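Rutinosidase (Aspergillus niger, PDB 6I1A) cleaves rutinosides as a secreted family 5 glycoside hydrolase and probably also acts as an exo-1,3-beta-glucanase. Local coordinates at residues 144-155 / 193-202; 205-216 / 244-252. All coordinates share one frame; numbering follows the deposited sequence.

Contact 1: 144-155 / 193-202; sequences NGLTIGEATGHW and NEPADNNTNM. With NAG (2-acetamido-2-deoxy-beta-D-glucopyranose), chain F; EDO (1,2-ethanediol), chain I; EDO (1,2-ethanediol), chain O; EDO (1,2-ethanediol), chain K.
N144 and A196 bring their backbones to within 4.5 Å, CA to CA, where two loops of the glycosyl hydrolase family 5 TIM barrel meet, one following strand 131-136 and the other following its neighbour 187-190. Neither segment is a strand at this point; the main chains touch through a CA-H...O contact, N144 CA lying 3.3 Å from A196 O. N193-E194-P195 matches the Asn-Glu-Pro signature that follows the fourth barrel strand in this family.

N144 holds the junction with both its main chain and its side chain. Its CG lies between the backbone N and the carbonyl carbon (chi1 50°), which turns ND2 to donate to E194 O at 3.0 Å, from above the carbonyl plane, while OD1 accepts from L146 N in an Asx turn. A water accepts from N193 ND2, donates to N193 O and takes a weak bond from N144 ND2; N193 OD1 is bound by R92. The N144 carbonyl in turn accepts an almost straight bond (174°) from N199 ND2, with N144 O 2.8 Å away and in the plane of the N199 amide.

The other end of that amide, OD1, receives W155 NE1 at 2.9 Å, so N199 is gripped at both polar atoms and its rotation is fixed. The indole and amide planes stand 74° apart, and G145 CA sits over the centre of one indole face. One apolar contact adds to this: L146 and M202 meet tip to tip, CD2 to CE 3.8 Å. The CD1 methyl of I148 rests 3.5 Å from E194 OE1. E194 OE2 is hydrogen-bonded to H266, and both carboxylate oxygens accept from a 1,2-ethanediol probably taken up from the crystallisation liquor, whose O1 stands 2.6 Å from E194 OE1.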
loop_
_atom_site.group_PDB
_atom_site.type_symbol
_atom_site.label_atom_id
_atom_site.label_comp_id
_atom_site.label_asym_id
_atom_site.label_seq_id
_atom_site.Cartn_x
_atom_site.Cartn_y
_atom_site.Cartn_z
ATOM N N ASN A 144 13.735 15.714 -0.121
ATOM C CA ASN A 144 13.380 14.315 -0.450
ATOM C C ASN A 144 14.433 13.606 -1.293
ATOM O O ASN A 144 14.140 12.526 -1.851
ATOM C CB ASN A 144 12.042 14.255 -1.191
ATOM C CG ASN A 144 11.992 15.222 -2.347
ATOM O OD1 ASN A 144 12.993 15.485 -3.013
ATOM N ND2 ASN A 144 10.780 15.709 -2.658
ATOM N N GLY A 145 15.657 14.119 -1.401
ATOM C CA GLY A 145 16.697 13.428 -2.191
ATOM C C GLY A 145 16.419 13.422 -3.672
ATOM O O GLY A 145 17.132 12.728 -4.405
ATOM N N LEU A 146 15.427 14.123 -4.184
ATOM C CA LEU A 146 15.041 14.109 -5.589
ATOM C C LEU A 146 15.252 15.501 -6.173
ATOM O O LEU A 146 15.272 16.506 -5.394
ATOM C CB LEU A 146 13.578 13.709 -5.790
ATOM C CG LEU A 146 13.251 12.306 -5.289
ATOM C CD1 LEU A 146 11.757 12.137 -5.220
ATOM C CD2 LEU A 146 13.917 11.208 -6.159
ATOM N N THR A 147 15.283 15.598 -7.512
ATOM C CA THR A 147 15.434 16.935 -8.150
ATOM C C THR A 147 14.343 17.896 -7.662
ATOM O O THR A 147 14.624 19.104 -7.428
ATOM C CB THR A 147 15.353 16.814 -9.693
ATOM O OG1 THR A 147 15.543 18.114 -10.274
ATOM C CG2 THR A 147 14.083 16.166 -10.182
ATOM N N ILE A 148 13.129 17.410 -7.473
ATOM C CA ILE A 148 11.992 18.276 -7.150
ATOM C C ILE A 148 12.196 18.909 -5.754
ATOM O O ILE A 148 11.686 20.023 -5.543
ATOM C CB ILE A 148 10.661 17.546 -7.235
ATOM C CG1 ILE A 148 10.645 16.261 -6.428
ATOM C CG2 ILE A 148 10.345 17.266 -8.709
ATOM C CD1 ILE A 148 9.240 15.670 -6.197
ATOM N N GLY A 149 12.926 18.270 -4.837
ATOM C CA GLY A 149 13.100 18.742 -3.469
ATOM C C GLY A 149 14.240 19.752 -3.353
ATOM O O GLY A 149 14.309 20.402 -2.277
ATOM N N GLU A 150 15.135 19.790 -4.333
ATOM C CA GLU A 150 16.277 20.741 -4.491
ATOM C C GLU A 150 17.227 20.111 -5.522
ATOM O O GLU A 150 17.682 20.799 -6.443
ATOM C CB GLU A 150 17.092 20.972 -3.213
ATOM C CG GLU A 150 18.346 21.824 -3.503
ATOM C CD GLU A 150 19.099 22.183 -2.244
ATOM O OE1 GLU A 150 19.756 21.342 -1.601
ATOM O OE2 GLU A 150 18.997 23.385 -1.852
ATOM N N ALA A 151 17.632 18.871 -5.301
ATOM C CA ALA A 151 18.619 18.149 -6.134
ATOM C C ALA A 151 18.655 16.680 -5.744
ATOM O O ALA A 151 18.384 16.303 -4.585
ATOM C CB ALA A 151 19.998 18.737 -5.963
ATOM N N THR A 152 19.067 15.863 -6.732
ATOM C CA THR A 152 19.278 14.435 -6.472
ATOM C C THR A 152 20.229 14.227 -5.323
ATOM O O THR A 152 21.342 14.846 -5.322
ATOM C CB THR A 152 19.757 13.721 -7.737
ATOM O OG1 THR A 152 18.849 13.985 -8.774
ATOM C CG2 THR A 152 19.874 12.224 -7.505
ATOM N N GLY A 153 19.899 13.416 -4.338
ATOM C CA GLY A 153 20.774 13.089 -3.223
ATOM C C GLY A 153 20.784 14.123 -2.114
ATOM O O GLY A 153 21.510 13.884 -1.136
ATOM N N HIS A 154 19.932 15.162 -2.134
ATOM C CA HIS A 154 19.904 16.201 -1.080
ATOM C C HIS A 154 18.749 15.975 -0.112
ATOM O O HIS A 154 17.587 16.149 -0.515
ATOM C CB HIS A 154 19.820 17.611 -1.650
ATOM C CG HIS A 154 20.999 18.075 -2.438
ATOM N ND1 HIS A 154 21.223 19.446 -2.628
ATOM C CD2 HIS A 154 21.975 17.428 -3.096
ATOM C CE1 HIS A 154 22.270 19.569 -3.423
ATOM N NE2 HIS A 154 22.800 18.385 -3.716
ATOM N N TRP A 155 19.077 15.649 1.116
ATOM C CA TRP A 155 18.125 15.542 2.254
ATOM C C TRP A 155 18.544 16.434 3.420
ATOM O O TRP A 155 18.089 16.247 4.513
ATOM C CB TRP A 155 17.997 14.093 2.715
ATOM C CG TRP A 155 17.263 13.104 1.866
ATOM C CD1 TRP A 155 15.921 12.846 1.947
ATOM C CD2 TRP A 155 17.826 12.183 0.924
ATOM N NE1 TRP A 155 15.623 11.808 1.124
ATOM C CE2 TRP A 155 16.756 11.376 0.481
ATOM C CE3 TRP A 155 19.113 11.939 0.426
ATOM C CZ2 TRP A 155 16.905 10.331 -0.441
ATOM C CZ3 TRP A 155 19.268 10.894 -0.455
ATOM C CH2 TRP A 155 18.183 10.111 -0.895
ATOM N N ASN A 193 6.571 20.377 -0.549
ATOM C CA ASN A 193 6.069 19.357 -1.499
ATOM C C ASN A 193 6.814 18.061 -1.287
ATOM O O ASN A 193 8.058 18.033 -1.370
ATOM C CB ASN A 193 6.276 19.842 -2.920
ATOM C CG ASN A 193 5.741 18.834 -3.913
ATOM O OD1 ASN A 193 4.531 18.762 -4.108
ATOM N ND2 ASN A 193 6.638 18.059 -4.537
ATOM N N GLU A 194 6.102 16.972 -0.970
ATOM C CA GLU A 194 6.625 15.600 -0.893
ATOM C C GLU A 194 7.919 15.513 -0.078
ATOM O O GLU A 194 8.904 14.908 -0.523
ATOM C CB GLU A 194 6.759 14.999 -2.292
ATOM C CG GLU A 194 5.454 14.870 -3.013
ATOM C CD GLU A 194 5.589 14.246 -4.399
ATOM O OE1 GLU A 194 6.671 13.770 -4.796
ATOM O OE2 GLU A 194 4.483 14.090 -5.063
ATOM N N PRO A 195 7.912 15.994 1.186
ATOM C CA PRO A 195 9.063 15.738 2.046
ATOM C C PRO A 195 9.184 14.235 2.303
ATOM O O PRO A 195 8.172 13.543 2.542
ATOM C CB PRO A 195 8.716 16.522 3.336
ATOM C CG PRO A 195 7.193 16.553 3.338
ATOM C CD PRO A 195 6.811 16.655 1.887
ATOM N N ALA A 196 10.402 13.710 2.313
ATOM C CA ALA A 196 10.660 12.273 2.521
ATOM C C ALA A 196 12.081 12.107 3.024
ATOM O O ALA A 196 12.985 12.597 2.363
ATOM C CB ALA A 196 10.413 11.529 1.253
ATOM N N ASP A 197 12.224 11.414 4.158
ATOM C CA ASP A 197 13.543 11.160 4.755
ATOM C C ASP A 197 13.908 9.697 4.699
ATOM O O ASP A 197 14.991 9.335 5.276
ATOM C CB ASP A 197 13.651 11.654 6.197
ATOM C CG ASP A 197 12.785 10.886 7.137
ATOM O OD1 ASP A 197 11.819 10.276 6.678
ATOM O OD2 ASP A 197 13.049 10.917 8.373
ATOM N N ASN A 198 13.090 8.811 4.121
ATOM C CA ASN A 198 13.355 7.345 4.192
ATOM C C ASN A 198 13.263 6.728 2.813
ATOM O O ASN A 198 12.979 5.495 2.721
ATOM C CB ASN A 198 12.425 6.661 5.151
ATOM C CG ASN A 198 12.877 5.263 5.486
ATOM O OD1 ASN A 198 14.075 5.020 5.648
ATOM N ND2 ASN A 198 11.910 4.324 5.547
ATOM N N ASN A 199 13.567 7.458 1.756
ATOM C CA ASN A 199 13.413 6.999 0.359
ATOM C C ASN A 199 14.761 6.748 -0.332
ATOM O O ASN A 199 14.809 6.812 -1.571
ATOM C CB ASN A 199 12.521 7.959 -0.421
ATOM C CG ASN A 199 13.104 9.358 -0.522
ATOM O OD1 ASN A 199 13.504 9.884 0.514
ATOM N ND2 ASN A 199 13.119 9.906 -1.712
ATOM N N THR A 200 15.786 6.332 0.402
ATOM C CA THR A 200 17.034 5.922 -0.293
ATOM C C THR A 200 16.747 4.701 -1.167
ATOM O O THR A 200 17.303 4.648 -2.270
ATOM C CB THR A 200 18.172 5.641 0.661
ATOM O OG1 THR A 200 17.770 4.623 1.550
ATOM C CG2 THR A 200 18.522 6.842 1.491
ATOM N N ASN A 201 15.820 3.844 -0.750
ATOM C CA ASN A 201 15.264 2.797 -1.641
ATOM C C ASN A 201 13.908 3.335 -2.104
ATOM O O ASN A 201 13.003 3.530 -1.270
ATOM C CB ASN A 201 15.148 1.461 -0.904
ATOM C CG ASN A 201 14.726 0.375 -1.862
ATOM O OD1 ASN A 201 14.005 0.604 -2.836
ATOM N ND2 ASN A 201 15.127 -0.848 -1.541
ATOM N N MET A 202 13.823 3.702 -3.368
ATOM C CA MET A 202 12.630 4.382 -3.897
ATOM C C MET A 202 11.395 3.481 -3.970
ATOM O O MET A 202 10.294 3.994 -4.275
ATOM C CB MET A 202 12.917 5.029 -5.259
ATOM C CG MET A 202 13.748 6.322 -5.076
ATOM S SD MET A 202 12.719 7.684 -4.424
ATOM C CE MET A 202 11.714 8.114 -5.847
HETATM C C1 NAG F . 12.284 2.942 5.818
HETATM C C2 NAG F . 11.277 2.262 6.757
HETATM C C3 NAG F . 11.647 0.736 6.821
HETATM C C4 NAG F . 11.697 0.134 5.439
HETATM C C5 NAG F . 12.723 0.879 4.614
HETATM C C6 NAG F . 12.826 0.351 3.214
HETATM C C7 NAG F . 10.321 3.640 8.520
HETATM C C8 NAG F . 10.465 4.108 9.955
HETATM N N2 NAG F . 11.287 2.876 8.063
HETATM O O3 NAG F . 10.592 0.072 7.560
HETATM O O4 NAG F . 12.206 -1.233 5.562
HETATM O O5 NAG F . 12.283 2.276 4.564
HETATM O O6 NAG F . 13.945 0.889 2.509
HETATM O O7 NAG F . 9.377 4.022 7.810
HETATM C C1 EDO I . 15.732 12.562 -9.885
HETATM O O1 EDO I . 16.164 13.241 -8.743
HETATM C C2 EDO I . 16.069 11.163 -9.778
HETATM O O2 EDO I . 17.471 10.916 -9.862
HETATM C C1 EDO O . 17.482 9.636 -4.975
HETATM O O1 EDO O . 17.700 8.566 -5.901
HETATM C C2 EDO O . 16.476 9.143 -4.005
HETATM O O2 EDO O . 16.773 7.871 -3.442
HETATM C C1 EDO K . 6.595 11.843 -7.633
HETATM O O1 EDO K . 6.964 13.143 -7.268
HETATM C C2 EDO K . 5.111 11.732 -7.688
HETATM O O2 EDO K . 4.479 11.727 -6.377
HETATM O O HOH W 1 9.552 18.227 -3.751
#

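Contact 2: 205-216 / 244-252. With NAG (2-acetamido-2-deoxy-beta-D-glucopyranose), chain F; EDO (1,2-ethanediol), chain H; EDO (1,2-ethanediol), chain P.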
loop_
_atom_site.group_PDB
_atom_site.type_symbol
_atom_site.label_atom_id
_atom_site.label_comp_id
_atom_site.label_asym_id
_atom_site.label_seq_id
_atom_site.Cartn_x
_atom_site.Cartn_y
_atom_site.Cartn_z
ATOM N N PHE A 205 8.828 5.191 -2.014
ATOM C CA PHE A 205 8.300 6.530 -2.394
ATOM C C PHE A 205 6.834 6.348 -2.779
ATOM O O PHE A 205 6.424 5.297 -3.300
ATOM C CB PHE A 205 9.122 7.157 -3.525
ATOM C CG PHE A 205 9.021 8.676 -3.542
ATOM C CD1 PHE A 205 9.562 9.436 -2.537
ATOM C CD2 PHE A 205 8.308 9.317 -4.539
ATOM C CE1 PHE A 205 9.416 10.814 -2.524
ATOM C CE2 PHE A 205 8.182 10.698 -4.542
ATOM C CZ PHE A 205 8.777 11.437 -3.561
ATOM N N GLY A 206 6.006 7.368 -2.512
ATOM C CA GLY A 206 4.577 7.241 -2.699
ATOM C C GLY A 206 3.799 6.560 -1.600
ATOM O O GLY A 206 2.590 6.371 -1.794
ATOM N N THR A 207 4.475 6.132 -0.539
ATOM C CA THR A 207 3.842 5.395 0.547
ATOM C C THR A 207 4.151 6.066 1.885
ATOM O O THR A 207 5.130 6.863 1.993
ATOM C CB THR A 207 4.341 3.959 0.646
ATOM O OG1 THR A 207 5.582 3.848 1.317
ATOM C CG2 THR A 207 4.424 3.269 -0.702
ATOM N N PRO A 208 3.455 5.683 2.949
ATOM C CA PRO A 208 3.766 6.234 4.279
ATOM C C PRO A 208 5.187 5.926 4.750
ATOM O O PRO A 208 5.669 6.628 5.643
ATOM C CB PRO A 208 2.730 5.557 5.178
ATOM C CG PRO A 208 1.523 5.421 4.239
ATOM C CD PRO A 208 2.142 4.982 2.945
ATOM N N LEU A 209 5.823 4.910 4.228
ATOM C CA LEU A 209 7.170 4.541 4.703
ATOM C C LEU A 209 8.227 5.493 4.141
ATOM O O LEU A 209 9.393 5.377 4.538
ATOM C CB LEU A 209 7.504 3.115 4.274
ATOM C CG LEU A 209 6.599 2.034 4.880
ATOM C CD1 LEU A 209 7.156 0.669 4.518
ATOM C CD2 LEU A 209 6.388 2.229 6.390
ATOM N N ALA A 210 7.847 6.449 3.275
ATOM C CA ALA A 210 8.837 7.413 2.745
ATOM C C ALA A 210 9.197 8.451 3.806
ATOM O O ALA A 210 10.247 9.103 3.635
ATOM C CB ALA A 210 8.255 8.093 1.559
ATOM N N LEU A 211 8.446 8.594 4.863
ATOM C CA LEU A 211 8.683 9.619 5.920
ATOM C C LEU A 211 8.605 8.956 7.281
ATOM O O LEU A 211 7.531 8.391 7.618
ATOM C CB LEU A 211 7.684 10.766 5.735
ATOM C CG LEU A 211 7.826 11.957 6.714
ATOM C CD1 LEU A 211 9.140 12.728 6.444
ATOM C CD2 LEU A 211 6.633 12.891 6.608
ATOM N N THR A 212 9.695 9.002 8.023
ATOM C CA THR A 212 9.739 8.456 9.402
ATOM C C THR A 212 9.033 9.390 10.385
ATOM O O THR A 212 8.765 10.546 10.082
ATOM C CB THR A 212 11.161 8.194 9.899
ATOM O OG1 THR A 212 11.787 9.461 10.167
ATOM C CG2 THR A 212 11.976 7.432 8.888
ATOM N N ASP A 213 8.697 8.885 11.585
ATOM C CA ASP A 213 8.125 9.753 12.623
ATOM C C ASP A 213 9.093 10.881 12.981
ATOM O O ASP A 213 8.641 12.019 13.211
ATOM C CB ASP A 213 7.773 8.936 13.879
ATOM C CG ASP A 213 6.412 8.224 13.824
ATOM O OD1 ASP A 213 5.475 8.566 12.990
ATOM O OD2 ASP A 213 6.261 7.301 14.640
ATOM N N HIS A 214 10.393 10.616 13.001
ATOM C CA HIS A 214 11.400 11.653 13.288
ATOM C C HIS A 214 11.328 12.746 12.197
ATOM O O HIS A 214 11.323 13.938 12.514
ATOM C CB HIS A 214 12.764 10.970 13.303
ATOM C CG HIS A 214 13.915 11.757 13.785
ATOM N ND1 HIS A 214 15.035 11.993 12.978
ATOM C CD2 HIS A 214 14.179 12.311 14.991
ATOM C CE1 HIS A 214 15.931 12.677 13.678
ATOM N NE2 HIS A 214 15.412 12.934 14.900
ATOM N N GLY A 215 11.356 12.348 10.923
ATOM C CA GLY A 215 11.234 13.332 9.848
ATOM C C GLY A 215 9.917 14.043 9.901
ATOM O O GLY A 215 9.877 15.247 9.651
ATOM N N ALA A 216 8.832 13.335 10.194
ATOM C CA ALA A 216 7.502 13.946 10.284
ATOM C C ALA A 216 7.441 15.002 11.384
ATOM O O ALA A 216 6.774 16.060 11.210
ATOM C CB ALA A 216 6.472 12.906 10.533
ATOM N N SER A 244 3.417 14.643 2.665
ATOM C CA SER A 244 4.107 13.473 2.085
ATOM C C SER A 244 3.020 12.506 1.598
ATOM O O SER A 244 2.006 12.924 1.050
ATOM C CB SER A 244 5.100 12.886 3.076
ATOM O OG SER A 244 5.996 11.966 2.463
ATOM N N PHE A 245 3.202 11.218 1.847
ATOM C CA PHE A 245 2.265 10.156 1.427
ATOM C C PHE A 245 1.683 9.516 2.653
ATOM O O PHE A 245 1.154 8.404 2.544
ATOM C CB PHE A 245 2.967 9.167 0.496
ATOM C CG PHE A 245 3.660 9.829 -0.663
ATOM C CD1 PHE A 245 2.917 10.307 -1.747
ATOM C CD2 PHE A 245 5.013 10.043 -0.629
ATOM C CE1 PHE A 245 3.587 10.962 -2.790
ATOM C CE2 PHE A 245 5.672 10.689 -1.648
ATOM C CZ PHE A 245 4.964 11.151 -2.716
ATOM N N LYS A 246 1.674 10.195 3.799
ATOM C CA LYS A 246 0.897 9.748 4.974
ATOM C C LYS A 246 -0.582 9.941 4.671
ATOM O O LYS A 246 -0.986 10.897 3.920
ATOM C CB LYS A 246 1.236 10.619 6.192
ATOM C CG LYS A 246 2.663 10.592 6.549
ATOM C CD LYS A 246 3.175 9.267 6.898
ATOM C CE LYS A 246 4.292 9.225 7.903
ATOM N NZ LYS A 246 4.708 7.804 8.133
ATOM N N TYR A 247 -1.412 9.107 5.238
ATOM C CA TYR A 247 -2.870 9.389 5.183
ATOM C C TYR A 247 -3.137 10.700 5.908
ATOM O O TYR A 247 -2.459 11.007 6.879
ATOM C CB TYR A 247 -3.561 8.182 5.777
ATOM C CG TYR A 247 -3.214 6.963 4.953
ATOM C CD1 TYR A 247 -2.765 7.092 3.624
ATOM C CD2 TYR A 247 -3.054 5.756 5.552
ATOM C CE1 TYR A 247 -2.323 5.987 2.890
ATOM C CE2 TYR A 247 -2.679 4.637 4.824
ATOM C CZ TYR A 247 -2.321 4.738 3.497
ATOM O OH TYR A 247 -1.854 3.608 2.860
ATOM N N PRO A 248 -4.090 11.556 5.440
ATOM C CA PRO A 248 -4.390 12.798 6.133
ATOM C C PRO A 248 -4.659 12.551 7.610
ATOM O O PRO A 248 -4.309 13.403 8.427
ATOM C CB PRO A 248 -5.625 13.350 5.389
ATOM C CG PRO A 248 -5.473 12.775 3.979
ATOM C CD PRO A 248 -4.863 11.422 4.187
ATOM N N GLN A 249 -5.314 11.428 7.961
ATOM C CA GLN A 249 -5.604 11.049 9.347
ATOM C C GLN A 249 -4.358 11.118 10.226
ATOM O O GLN A 249 -4.436 11.380 11.429
ATOM C CB GLN A 249 -6.164 9.608 9.409
ATOM C CG GLN A 249 -7.206 9.230 8.333
ATOM C CD GLN A 249 -6.815 8.885 6.915
ATOM O OE1 GLN A 249 -6.792 9.719 6.018
ATOM N NE2 GLN A 249 -6.806 7.594 6.544
ATOM N N TYR A 250 -3.165 10.849 9.662
ATOM C CA TYR A 250 -1.904 10.869 10.404
ATOM C C TYR A 250 -1.666 12.235 10.998
ATOM O O TYR A 250 -1.057 12.337 12.091
ATOM C CB TYR A 250 -0.733 10.478 9.498
ATOM C CG TYR A 250 0.626 10.502 10.121
ATOM C CD1 TYR A 250 1.157 9.383 10.716
ATOM C CD2 TYR A 250 1.461 11.626 10.030
ATOM C CE1 TYR A 250 2.412 9.404 11.293
ATOM C CE2 TYR A 250 2.724 11.636 10.546
ATOM C CZ TYR A 250 3.190 10.543 11.229
ATOM O OH TYR A 250 4.448 10.598 11.705
ATOM N N TRP A 251 -2.022 13.293 10.262
ATOM C CA TRP A 251 -1.682 14.672 10.655
ATOM C C TRP A 251 -2.851 15.391 11.343
ATOM O O TRP A 251 -2.655 16.443 11.905
ATOM C CB TRP A 251 -1.292 15.506 9.413
ATOM C CG TRP A 251 -0.174 14.959 8.586
ATOM C CD1 TRP A 251 -0.249 14.344 7.375
ATOM C CD2 TRP A 251 1.226 15.127 8.848
ATOM N NE1 TRP A 251 1.015 14.049 6.905
ATOM C CE2 TRP A 251 1.934 14.544 7.780
ATOM C CE3 TRP A 251 1.922 15.660 9.944
ATOM C CZ2 TRP A 251 3.321 14.521 7.742
ATOM C CZ3 TRP A 251 3.296 15.640 9.882
ATOM C CH2 TRP A 251 3.985 15.087 8.809
ATOM N N GLU A 252 -4.059 14.870 11.205
ATOM C CA GLU A 252 -5.308 15.555 11.690
ATOM C C GLU A 252 -5.228 16.012 13.153
ATOM O O GLU A 252 -5.691 17.169 13.409
ATOM C CB GLU A 252 -6.514 14.606 11.551
ATOM C CG GLU A 252 -7.036 14.616 10.162
ATOM C CD GLU A 252 -8.221 13.679 9.982
ATOM O OE1 GLU A 252 -8.732 13.178 10.983
ATOM O OE2 GLU A 252 -8.639 13.538 8.845
HETATM C C1 NAG F . 12.284 2.942 5.818
HETATM C C2 NAG F . 11.277 2.262 6.757
HETATM C C3 NAG F . 11.647 0.736 6.821
HETATM C C4 NAG F . 11.697 0.134 5.439
HETATM C C5 NAG F . 12.723 0.879 4.614
HETATM C C6 NAG F . 12.826 0.351 3.214
HETATM C C7 NAG F . 10.321 3.640 8.520
HETATM C C8 NAG F . 10.465 4.108 9.955
HETATM N N2 NAG F . 11.287 2.876 8.063
HETATM O O3 NAG F . 10.592 0.072 7.560
HETATM O O4 NAG F . 12.206 -1.233 5.562
HETATM O O5 NAG F . 12.283 2.276 4.564
HETATM O O6 NAG F . 13.945 0.889 2.509
HETATM O O7 NAG F . 9.377 4.022 7.810
HETATM C C1 EDO H . -1.907 14.220 4.030
HETATM O O1 EDO H . -0.952 13.361 4.574
HETATM C C2 EDO H . -1.519 14.520 2.643
HETATM O O2 EDO H . -1.299 15.834 2.476
HETATM C C1 EDO P . -6.853 3.776 5.713
HETATM O O1 EDO P . -8.024 4.628 5.625
HETATM C C2 EDO P . -6.354 3.786 7.112
HETATM O O2 EDO P . -6.506 5.049 7.773
HETATM O O HOH W 2 5.084 9.438 3.389
HETATM O O HOH W 3 5.439 7.234 10.820
#
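G206 and F245 meet at one end of this contact, in which the loop leading into helix 213-233 of the TIM barrel packs on the loop and short helical turn that follow the next strand, 239-241. Aromatic interactions dominate this end. G206 CA lies over the middle of the F245 ring, 3.4 Å from its centroid, in a CH-pi contact. The same ring turns its edge to the face of F205 in a T-shaped pair, centroids 5.0 Å apart and planes at 73°. Nearby, P208 lays CG over a face of Y247, offset toward the rim, with CG 4.0 Å from Y247 CZ.

Apolar contacts close the far side. L211 CD2 comes to the edge of the W251 indole, 3.9 Å from CZ2, the two side chains crossing at about a right angle. A216 CB packs 3.7 Å from W251 CH2. One face of W251 is covered by Y250, which has K246 CE over a face of its own ring.

Hydrogen bonds hold the middle and the helix start. The bent chain of K246 carries NZ to P208 O and L211 O, each 2.9 Å away, the second approached nearly along its C=O axis. With a water and D274 of the second subunit, NZ has four partners for three N-H, so straight bonds to all at once are impossible; the salt bridge to D274 probably balances its charge. A second water donates to T207 O and accepts from F245 N. T212 is the N-cap of helix 213-233, its OG1 accepting from G215 N. With Y250 CG anti to the backbone N (chi1 178°), the phenol points at this first turn, its ring nearly coplanar with the D213 carboxylate. Y250 OH donates to D213 OD1 at 2.6 Å, meeting the oxygen on its anti side.

The chain leaves strand 131-136 into loop 144-155, passes through helix 161-179 and strand 187-190, and returns at 193-202, where contact 1 closes a loop of 37 residues. Contact 2 opens three residues later and closes at 244-252, after helix 213-233 and strand 239-241. The two closures follow in series, neither enclosing nor crossing the other, and link loops after three successive barrel strands. They are joined directly: D197 OD2 of contact 1 is probably hydrogen-bonded to T212 OG1 of contact 2 (2.6 Å), as is P195 O to S244 OG. The glycan on N198 also reaches L209 and T212, so both contacts border one sugar.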